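Alpha-1,4-endofucoidanase (Mariniflexile fucanivorans, PDB 6DLH) hydrolyses alpha-1,4-linked fucoidan from within the chain, as a retaining family 107 glycoside hydrolase that carries bound calcium ions. Local coordinates at residues H99-I102 / E103-Q107; N442-E445 / G446-F449; P636-S640 / P641-L645. One frame throughout, in Å; residues are numbered along the deposited sequence.

Contact 1 of 3, residues H99-I102 / E103-Q107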
# COMPACT_ATOMS: atom_id res chain seq x y z
N HIS A 99 -3.03 11.41 -7.97
CA HIS A 99 -3.80 12.64 -8.03
C HIS A 99 -3.09 13.65 -8.92
O HIS A 99 -1.89 13.89 -8.77
CB HIS A 99 -4.06 13.19 -6.61
CG HIS A 99 -5.25 14.09 -6.54
ND1 HIS A 99 -5.17 15.44 -6.84
CD2 HIS A 99 -6.54 13.84 -6.23
CE1 HIS A 99 -6.37 15.98 -6.71
NE2 HIS A 99 -7.23 15.02 -6.34
N PRO A 100 -3.82 14.28 -9.88
CA PRO A 100 -3.25 15.28 -10.78
C PRO A 100 -2.46 16.39 -10.07
O PRO A 100 -1.33 16.69 -10.44
CB PRO A 100 -4.49 15.91 -11.43
CG PRO A 100 -5.52 14.80 -11.42
CD PRO A 100 -5.25 14.02 -10.15
N ILE A 101 -3.08 16.98 -9.03
CA ILE A 101 -2.50 18.08 -8.28
C ILE A 101 -1.20 17.64 -7.62
O ILE A 101 -0.20 18.35 -7.70
CB ILE A 101 -3.52 18.67 -7.28
CG1 ILE A 101 -4.87 18.95 -7.94
CG2 ILE A 101 -2.95 19.91 -6.60
CD1 ILE A 101 -5.93 19.48 -6.99
N ILE A 102 -1.21 16.46 -6.98
CA ILE A 102 -0.04 15.99 -6.24
C ILE A 102 1.08 15.66 -7.22
O ILE A 102 2.26 15.85 -6.91
CB ILE A 102 -0.37 14.80 -5.31
CG1 ILE A 102 -1.46 15.15 -4.29
CG2 ILE A 102 0.89 14.29 -4.64
CD1 ILE A 102 -1.94 13.97 -3.46
N GLU A 103 0.71 15.14 -8.40
CA GLU A 103 1.69 14.76 -9.41
C GLU A 103 2.39 16.00 -9.97
O GLU A 103 3.59 15.97 -10.22
CB GLU A 103 1.05 13.88 -10.49
CG GLU A 103 2.09 13.14 -11.32
CD GLU A 103 1.58 12.04 -12.24
OE1 GLU A 103 0.36 11.72 -12.20
OE2 GLU A 103 2.41 11.49 -12.99
N SER A 104 1.63 17.09 -10.13
CA SER A 104 2.16 18.36 -10.61
C SER A 104 3.28 18.87 -9.69
O SER A 104 4.27 19.41 -10.17
CB SER A 104 1.08 19.39 -10.76
OG SER A 104 0.87 20.07 -9.54
N LEU A 105 3.10 18.67 -8.38
CA LEU A 105 4.05 19.10 -7.36
C LEU A 105 5.41 18.44 -7.60
O LEU A 105 6.42 18.90 -7.06
CB LEU A 105 3.51 18.69 -5.99
CG LEU A 105 2.69 19.72 -5.23
CD1 LEU A 105 1.28 19.84 -5.79
CD2 LEU A 105 2.62 19.34 -3.76
N TRP A 106 5.42 17.35 -8.36
CA TRP A 106 6.65 16.65 -8.69
C TRP A 106 7.57 17.56 -9.50
O TRP A 106 8.70 17.82 -9.10
CB TRP A 106 6.35 15.33 -9.42
CG TRP A 106 7.56 14.59 -9.90
CD1 TRP A 106 8.82 14.61 -9.37
CD2 TRP A 106 7.61 13.67 -11.01
NE1 TRP A 106 9.65 13.79 -10.07
CE2 TRP A 106 8.94 13.19 -11.08
CE3 TRP A 106 6.67 13.21 -11.94
CZ2 TRP A 106 9.34 12.28 -12.06
CZ3 TRP A 106 7.07 12.31 -12.90
CH2 TRP A 106 8.39 11.85 -12.96
N GLN A 107 7.05 18.04 -10.65
CA GLN A 107 7.78 18.88 -11.59
C GLN A 107 8.94 18.11 -12.22
O GLN A 107 9.83 18.70 -12.82
CB GLN A 107 8.22 20.20 -10.95
CG GLN A 107 7.07 21.19 -10.73
CD GLN A 107 7.42 22.38 -9.86
OE1 GLN A 107 8.57 22.60 -9.48
NE2 GLN A 107 6.40 23.16 -9.54
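Glu103 N bonds to His99 O at 2.9 Å and Ser104 N to Pro100 O at 3.0 Å, the two i-to-i+4 backbone bonds that wind the short helix 100-104 in what is probably the catalytic domain, built on a parallel beta sheet. Farther on, Leu105 N gives weak bonds only, while Trp106 N bonds to Glu103 O at 3.0 Å. His99 is the N-cap: its ND1 accepts a weak bond from Ile101 N at 3.4 Å. Beyond the cap, its ring meets that of Tyr212 on helix 198-216, against which Ile102 also packs.

On another face of the turn, Ile101 and Leu105 both pack against helix 168-176, Ile101 on Trp175 and Leu105 on Trp172 and Val168; the touch between their own methyls is doubtful. Glu103 hugs the start of the helix with CB 3.4 Å from His99 O; with CG anti to the backbone N (chi1 -164°) and the chain extended, its carboxylate is carried away from the turn, where OE1 accepts from Glu124 N. Trp106 likewise turns outward, its NE1 bonded to Asp109 O. At the cap itself, Pro100 CD sits 3.5 Å above one face of the His99 imidazole, offset toward the rim, while Ile101 CB lies at the ring's edge, in plane.

Contact 2 of 3, residues N442-E445 / G446-F449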
# COMPACT_ATOMS: atom_id res chain seq x y z
N ASN A 442 -17.91 -22.71 -6.60
CA ASN A 442 -18.07 -23.56 -5.44
C ASN A 442 -18.19 -22.71 -4.17
O ASN A 442 -17.52 -21.70 -4.03
CB ASN A 442 -16.90 -24.54 -5.33
CG ASN A 442 -16.88 -25.57 -6.43
OD1 ASN A 442 -17.87 -25.73 -7.15
ND2 ASN A 442 -15.78 -26.29 -6.58
N LEU A 443 -19.06 -23.15 -3.25
CA LEU A 443 -19.14 -22.61 -1.90
C LEU A 443 -18.84 -23.76 -0.94
O LEU A 443 -19.42 -24.84 -1.07
CB LEU A 443 -20.54 -22.03 -1.65
CG LEU A 443 -20.91 -20.76 -2.43
CD1 LEU A 443 -22.25 -20.24 -1.96
CD2 LEU A 443 -19.85 -19.67 -2.28
N VAL A 444 -17.90 -23.53 -0.01
CA VAL A 444 -17.28 -24.65 0.67
C VAL A 444 -17.47 -24.53 2.18
O VAL A 444 -17.17 -23.49 2.76
CB VAL A 444 -15.80 -24.80 0.27
CG1 VAL A 444 -15.11 -25.95 0.99
CG2 VAL A 444 -15.65 -24.95 -1.24
N GLU A 445 -18.01 -25.59 2.78
CA GLU A 445 -18.17 -25.70 4.22
C GLU A 445 -16.80 -25.56 4.88
O GLU A 445 -15.83 -26.21 4.47
CB GLU A 445 -18.86 -27.02 4.57
CG GLU A 445 -19.27 -27.12 6.03
CD GLU A 445 -19.81 -28.47 6.48
OE1 GLU A 445 -19.79 -29.43 5.67
OE2 GLU A 445 -20.25 -28.56 7.65
N GLY A 446 -16.72 -24.69 5.90
CA GLY A 446 -15.47 -24.44 6.59
C GLY A 446 -14.77 -23.21 6.03
O GLY A 446 -13.86 -22.66 6.67
N VAL A 447 -15.21 -22.77 4.84
CA VAL A 447 -14.65 -21.61 4.16
C VAL A 447 -15.70 -20.50 4.13
O VAL A 447 -15.51 -19.45 4.75
CB VAL A 447 -14.11 -21.98 2.76
CG1 VAL A 447 -13.55 -20.76 2.03
CG2 VAL A 447 -13.05 -23.06 2.84
N ASP A 448 -16.80 -20.74 3.41
CA ASP A 448 -17.80 -19.71 3.15
C ASP A 448 -18.87 -19.72 4.24
O ASP A 448 -19.55 -18.72 4.44
CB ASP A 448 -18.46 -19.92 1.78
CG ASP A 448 -17.49 -19.79 0.62
OD1 ASP A 448 -17.08 -18.66 0.34
OD2 ASP A 448 -17.14 -20.83 0.03
N PHE A 449 -19.05 -20.86 4.90
CA PHE A 449 -20.05 -21.00 5.94
C PHE A 449 -19.76 -22.25 6.76
O PHE A 449 -19.08 -23.16 6.28
CB PHE A 449 -21.47 -21.05 5.36
CG PHE A 449 -21.65 -21.88 4.11
CD1 PHE A 449 -21.44 -23.25 4.12
CD2 PHE A 449 -22.05 -21.28 2.92
CE1 PHE A 449 -21.61 -24.00 2.96
CE2 PHE A 449 -22.23 -22.03 1.77
CZ PHE A 449 -22.01 -23.39 1.79
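Val444 and Asp448 grip each other twice where strand 439-444 runs into a turn. Val444 N donates to Asp448 OD2 at 2.8 Å, a nearly straight bond (161°) that uses the anti lone pair of the carboxylate oxygen. In return Asp448 N donates to Val444 O at 2.8 Å. Val447 N reaches the same oxygen at 2.9 Å but from above the carbonyl plane, so two amides hold one acceptor. Asp448 CG lies anti to its own carbonyl carbon (chi1 -63°), which folds the carboxylate back to the strand, where Leu443 CD2 packs against it at 3.7 Å. With an alanine here, Val444 N would probably be left without its carboxylate acceptor and Leu443 CD2 with a gap beside it.

The tight side is apolar and buried: Phe449 CE2 meets Leu443 CB at 3.8 Å, the two side chains crossing at about a right angle. Trp423, edge-to-face with the Phe449 ring, and Leu460 continue this packing. The other side is looser and more open, with Val444 CG1 and Val447 CG2 just touching at 4.0 Å. The Glu445 carboxylate looks outside the turn, OE2 accepting from Ile457 N. Gly446 has positive phi (96°), where a side chain would strike Glu445 O. The backbone is that of a type II beta turn over Val444 to Val447, here following strand 439-444, outermost in its sheet within this chain, in a putative Ig-like domain just ahead of calcium ligand Asp451.

Contact 3 of 3, residues P636-S640 / P641-L645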
# COMPACT_ATOMS: atom_id res chain seq x y z
N PRO A 636 37.33 2.68 -22.78
CA PRO A 636 36.74 3.23 -21.55
C PRO A 636 37.18 4.68 -21.33
O PRO A 636 38.13 5.13 -21.97
CB PRO A 636 37.29 2.31 -20.45
CG PRO A 636 37.63 1.03 -21.17
CD PRO A 636 38.15 1.48 -22.52
N VAL A 637 36.49 5.40 -20.42
CA VAL A 637 36.43 6.86 -20.49
C VAL A 637 36.90 7.55 -19.20
O VAL A 637 37.65 8.52 -19.27
CB VAL A 637 35.02 7.34 -20.89
N TRP A 638 36.42 7.06 -18.04
CA TRP A 638 36.51 7.74 -16.74
C TRP A 638 35.54 8.91 -16.69
O TRP A 638 35.26 9.53 -17.72
CB TRP A 638 37.94 8.18 -16.38
CG TRP A 638 38.92 7.08 -16.10
CD1 TRP A 638 39.79 6.51 -16.99
CD2 TRP A 638 39.15 6.41 -14.84
NE1 TRP A 638 40.55 5.54 -16.38
CE2 TRP A 638 40.18 5.46 -15.06
CE3 TRP A 638 38.61 6.53 -13.56
CZ2 TRP A 638 40.66 4.63 -14.05
CZ3 TRP A 638 39.08 5.71 -12.56
CH2 TRP A 638 40.09 4.77 -12.80
N SER A 639 35.04 9.22 -15.49
CA SER A 639 34.08 10.29 -15.29
C SER A 639 34.74 11.65 -15.54
O SER A 639 34.08 12.59 -15.99
CB SER A 639 33.48 10.24 -13.90
OG SER A 639 34.48 10.44 -12.91
N SER A 640 36.04 11.72 -15.25
CA SER A 640 36.81 12.95 -15.33
C SER A 640 38.29 12.61 -15.48
O SER A 640 38.68 11.46 -15.23
CB SER A 640 36.57 13.79 -14.10
OG SER A 640 37.22 15.04 -14.21
N PRO A 641 39.14 13.55 -15.95
CA PRO A 641 40.60 13.36 -15.92
C PRO A 641 41.17 13.35 -14.50
O PRO A 641 42.11 12.61 -14.22
CB PRO A 641 41.15 14.54 -16.74
CG PRO A 641 39.96 15.03 -17.54
CD PRO A 641 38.76 14.79 -16.65
N ILE A 642 40.61 14.20 -13.62
CA ILE A 642 40.99 14.21 -12.22
C ILE A 642 39.80 13.80 -11.35
O ILE A 642 38.87 14.58 -11.16
CB ILE A 642 41.57 15.57 -11.78
CG1 ILE A 642 42.73 16.03 -12.66
CG2 ILE A 642 41.96 15.52 -10.31
CD1 ILE A 642 43.27 17.40 -12.30
N LEU A 643 39.87 12.58 -10.81
CA LEU A 643 38.94 12.12 -9.80
C LEU A 643 39.43 12.60 -8.44
O LEU A 643 40.31 11.98 -7.84
CB LEU A 643 38.83 10.59 -9.85
CG LEU A 643 37.75 10.04 -10.78
CD1 LEU A 643 38.14 10.19 -12.25
CD2 LEU A 643 37.46 8.57 -10.47
N ASN A 644 38.87 13.72 -7.98
CA ASN A 644 39.14 14.27 -6.66
C ASN A 644 38.31 13.49 -5.63
O ASN A 644 37.08 13.56 -5.64
CB ASN A 644 38.86 15.77 -6.62
CG ASN A 644 39.47 16.46 -5.41
OD1 ASN A 644 40.20 15.84 -4.63
ND2 ASN A 644 39.18 17.74 -5.24
N LEU A 645 39.01 12.75 -4.75
CA LEU A 645 38.39 11.80 -3.84
C LEU A 645 38.30 12.38 -2.43
O LEU A 645 38.61 13.54 -2.20
CB LEU A 645 39.19 10.49 -3.86
CG LEU A 645 38.56 9.33 -4.63
CD1 LEU A 645 38.06 9.77 -6.00
CD2 LEU A 645 39.54 8.17 -4.76
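Trp638 and Leu643 meet with their side chains crossing at about a right angle. Leu643 CD2 comes up to the benzo edge of the indole, near the ring plane, and lies 3.9 Å from Trp638 CE3; CZ3 is equally close. The methyl therefore nudges the rim of the ring and does not lie over a face. Trp638 CG is anti to the carbonyl carbon (chi1 -68°), and with chi2 at 95° the six-membered ring is turned toward the coming strand, leaving NE1 for a weak bond to Thr720 O.

Both methyls of Leu643 reach Trp638 CE3; CD1 also lies 3.3 Å from Ser640 O and 3.7 Å from Ser639 OG. One leucine thus fills the inside of the bend between the loop and the strand, touching three successive residues, Trp638, Ser639 and Ser640. The polar share is small. Ser640 OG, anti to its backbone N (chi1 -175°), gives a weak bond to Ile642 O at 3.5 Å and lies against the pyrrolidine ring of Pro641. Pro641 turns the chain here; it and Ile642 are exposed, while Leu643 is buried.

This is local packing at the entry of a strand in the last of the Ig-like domains of the chain, with the calcium ion about 12 Å from the Trp638 side chain. The indole is covered by Phe711 and Leu713 of strand 705-713 and by Ala722 of strand 720-729. Leu643 reaches Leu658 of strand 654-659, and its backbone pairs with Glu723 and Leu725, joining strand 642-649 to strand 720-729 at the edge of a mixed sheet.

How the contacts relate
The three contacts share no elements. Contact 1 belongs to what is probably the catalytic domain, contacts 2 and 3 to two different Ig-like domains, their centres 67 Å apart on opposite sides of the chain's centre. Contact 1 lies nearer the middle, its centre 37 Å from that of contact 3 and 45 Å from that of contact 2. All are partly buried, each with buried residues (Ile102, Phe449, Trp638) beside exposed or partly exposed ones. Their chemistry follows the backbone: contact 1 rests on main-chain helix bonds, contact 2 on a carboxylate and two main-chain amides gripping Val444, beside Leu443-Phe449 packing, and contact 3 almost wholly on apolar packing where a loop enters an edge strand.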